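Local coordinates for protein IAA acetyltransferase (Bacillus cereus ATCC 14579, PDB 1Y9K) that probably works as an N-acetyltransferase of the GNAT family, transferring an acetyl group to the amino group of an acceptor, at residues E8-K12 with E13-K17. Numbering follows the deposited sequence.
Sequences ERIPK and EAIPK
Ile-10 reaches forward to Ile-15 and Pro-16 as the chain leaves strand 6-10, the first strand of the GNAT fold, and turns through a type I beta turn, Pro-11 to Ala-14, on its way to helix 17-23. Toward residues 13-17 it is CD1 that makes the contact: Ile-10 CD1 sits 3.5 Å from Ile-15 CA and 3.6 Å from Pro-16 CD, with Ile-15 CG2 close by. The backbone of Ile-10 hydrogen-bonds with Thr-39 of strand 38-43, and Pro-16, at the N-cap position of the helix, also packs on Val-41 of that strand.

Pro-11 closes the turn. Pro-11 O accepts the N-H of Ala-14, N to O 3.0 Å, with 151° at the hydrogen, though the donor stands well above the carbonyl plane. Over the same turn, Pro-11 CG meets Ala-14 CB at 4.0 Å. The Glu-13 side chain crosses that of Pro-11 at about a right angle; bent at chi2 (88°), it folds back to set Glu-13 OE1 3.1 Å from Pro-11 CB.

Lys-12 sends an extended chain away from the turn to Gln-35, whose O takes a hydrogen bond from NZ. Lys-12 NZ and Glu-13 OE2, opposite in charge, stay 6.0 Å apart, too far for a salt bridge. The Lys-12 O lies against the Ile-15 side chain, 3.4 Å from Ile-15 CG1 and 3.5 Å from Ile-15 CG2.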
ATOM      1  N   GLU A   8       8.038  11.393  -4.896  1.00 45.69           N
ATOM      2  CA  GLU A   8       8.091  11.574  -6.347  1.00 45.60           C
ATOM      3  C   GLU A   8       7.797  10.270  -7.101  1.00 44.76           C
ATOM      4  O   GLU A   8       7.948   9.181  -6.558  1.00 44.49           O
ATOM      5  CB  GLU A   8       9.453  12.196  -6.774  1.00 45.39           C
ATOM      6  CG  GLU A   8      10.688  11.675  -5.998  1.00 46.26           C
ATOM      7  CD  GLU A   8      11.960  12.531  -6.179  1.00 46.79           C
ATOM      8  OE1 GLU A   8      11.983  13.713  -5.745  1.00 46.93           O
ATOM      9  OE2 GLU A   8      12.957  12.002  -6.730  1.00 48.01           O
ATOM     10  N   ARG A   9       7.354  10.397  -8.345  1.00 44.38           N
ATOM     11  CA  ARG A   9       7.224   9.255  -9.243  1.00 44.08           C
ATOM     12  C   ARG A   9       8.555   8.656  -9.660  1.00 43.34           C
ATOM     13  O   ARG A   9       9.545   9.368  -9.851  1.00 43.19           O
ATOM     14  CB  ARG A   9       6.482   9.649 -10.509  1.00 44.23           C
ATOM     15  CG  ARG A   9       5.030   9.378 -10.411  1.00 46.34           C
ATOM     16  CD  ARG A   9       4.498   8.729 -11.657  1.00 49.37           C
ATOM     17  NE  ARG A   9       4.971   7.359 -11.780  1.00 48.44           N
ATOM     18  CZ  ARG A   9       4.711   6.588 -12.824  1.00 49.96           C
ATOM     19  NH1 ARG A   9       3.974   7.051 -13.831  1.00 49.76           N
ATOM     20  NH2 ARG A   9       5.186   5.354 -12.859  1.00 50.52           N
ATOM     21  N   ILE A  10       8.562   7.339  -9.819  1.00 42.58           N
ATOM     22  CA  ILE A  10       9.708   6.648 -10.372  1.00 42.13           C
ATOM     23  C   ILE A  10       9.238   5.772 -11.522  1.00 41.69           C
ATOM     24  O   ILE A  10       8.081   5.350 -11.535  1.00 41.55           O
ATOM     25  CB  ILE A  10      10.470   5.801  -9.310  1.00 42.29           C
ATOM     26  CG1 ILE A  10       9.524   4.837  -8.596  1.00 42.35           C
ATOM     27  CG2 ILE A  10      11.214   6.709  -8.313  1.00 42.26           C
ATOM     28  CD1 ILE A  10      10.131   3.500  -8.318  1.00 42.18           C
ATOM     29  N   PRO A  11      10.120   5.518 -12.507  1.00 41.46           N
ATOM     30  CA  PRO A  11       9.777   4.549 -13.550  1.00 41.29           C
ATOM     31  C   PRO A  11       9.796   3.118 -13.003  1.00 41.23           C
ATOM     32  O   PRO A  11      10.489   2.838 -12.024  1.00 41.04           O
ATOM     33  CB  PRO A  11      10.881   4.752 -14.589  1.00 40.89           C
ATOM     34  CG  PRO A  11      12.029   5.273 -13.818  1.00 41.12           C
ATOM     35  CD  PRO A  11      11.463   6.100 -12.715  1.00 41.21           C
ATOM     36  N   LYS A  12       9.037   2.225 -13.627  1.00 41.59           N
ATOM     37  CA  LYS A  12       8.950   0.830 -13.169  1.00 42.14           C
ATOM     38  C   LYS A  12      10.283   0.060 -13.214  1.00 42.39           C
ATOM     39  O   LYS A  12      10.466  -0.921 -12.489  1.00 42.19           O
ATOM     40  CB  LYS A  12       7.842   0.078 -13.914  1.00 42.28           C
ATOM     41  CG  LYS A  12       7.768   0.312 -15.410  1.00 42.66           C
ATOM     42  CD  LYS A  12       6.346   0.057 -15.888  1.00 44.19           C
ATOM     43  CE  LYS A  12       6.236   0.021 -17.415  1.00 45.71           C
ATOM     44  NZ  LYS A  12       4.791   0.089 -17.853  1.00 45.31           N
ATOM     45  N   GLU A  13      11.206   0.526 -14.054  1.00 42.77           N
ATOM     46  CA  GLU A  13      12.540  -0.064 -14.183  1.00 43.19           C
ATOM     47  C   GLU A  13      13.446   0.299 -13.003  1.00 42.47           C
ATOM     48  O   GLU A  13      14.585  -0.163 -12.932  1.00 42.26           O
ATOM     49  CB  GLU A  13      13.211   0.392 -15.490  1.00 43.69           C
ATOM     50  CG  GLU A  13      12.401   0.124 -16.760  1.00 46.39           C
ATOM     51  CD  GLU A  13      11.431   1.258 -17.122  1.00 49.17           C
ATOM     52  OE1 GLU A  13      11.384   2.278 -16.395  1.00 49.88           O
ATOM     53  OE2 GLU A  13      10.709   1.120 -18.137  1.00 49.50           O
ATOM     54  N   ALA A  14      12.935   1.128 -12.093  1.00 41.79           N
ATOM     55  CA  ALA A  14      13.717   1.633 -10.967  1.00 41.24           C
ATOM     56  C   ALA A  14      13.038   1.402  -9.620  1.00 40.72           C
ATOM     57  O   ALA A  14      13.381   2.050  -8.631  1.00 40.93           O
ATOM     58  CB  ALA A  14      14.017   3.125 -11.161  1.00 41.05           C
ATOM     59  N   ILE A  15      12.084   0.477  -9.580  1.00 40.25           N
ATOM     60  CA  ILE A  15      11.324   0.207  -8.353  1.00 39.76           C
ATOM     61  C   ILE A  15      12.198  -0.316  -7.202  1.00 39.48           C
ATOM     62  O   ILE A  15      13.089  -1.139  -7.423  1.00 39.20           O
ATOM     63  CB  ILE A  15      10.100  -0.737  -8.596  1.00 39.73           C
ATOM     64  CG1 ILE A  15      10.531  -2.049  -9.264  1.00 39.69           C
ATOM     65  CG2 ILE A  15       9.024  -0.017  -9.414  1.00 39.34           C
ATOM     66  CD1 ILE A  15       9.604  -3.243  -8.988  1.00 39.70           C
ATOM     67  N   PRO A  16      11.965   0.189  -5.973  1.00 39.26           N
ATOM     68  CA  PRO A  16      12.598  -0.430  -4.818  1.00 39.39           C
ATOM     69  C   PRO A  16      11.915  -1.750  -4.462  1.00 39.78           C
ATOM     70  O   PRO A  16      11.082  -1.789  -3.556  1.00 39.54           O
ATOM     71  CB  PRO A  16      12.411   0.612  -3.708  1.00 39.35           C
ATOM     72  CG  PRO A  16      11.210   1.389  -4.104  1.00 39.22           C
ATOM     73  CD  PRO A  16      11.134   1.352  -5.599  1.00 39.09           C
ATOM     74  N   LYS A  17      12.261  -2.814  -5.191  1.00 40.49           N
ATOM     75  CA  LYS A  17      11.810  -4.182  -4.881  1.00 41.37           C
ATOM     76  C   LYS A  17      12.035  -4.493  -3.407  1.00 40.83           C
ATOM     77  O   LYS A  17      11.185  -5.085  -2.743  1.00 40.96           O
ATOM     78  CB  LYS A  17      12.577  -5.198  -5.729  1.00 41.92           C
ATOM     79  CG  LYS A  17      11.806  -5.762  -6.907  1.00 44.52           C
ATOM     80  CD  LYS A  17      12.740  -6.551  -7.827  1.00 49.22           C
ATOM     81  CE  LYS A  17      11.971  -7.545  -8.704  1.00 50.99           C
ATOM     82  NZ  LYS A  17      12.762  -7.879  -9.933  1.00 51.99           N
TER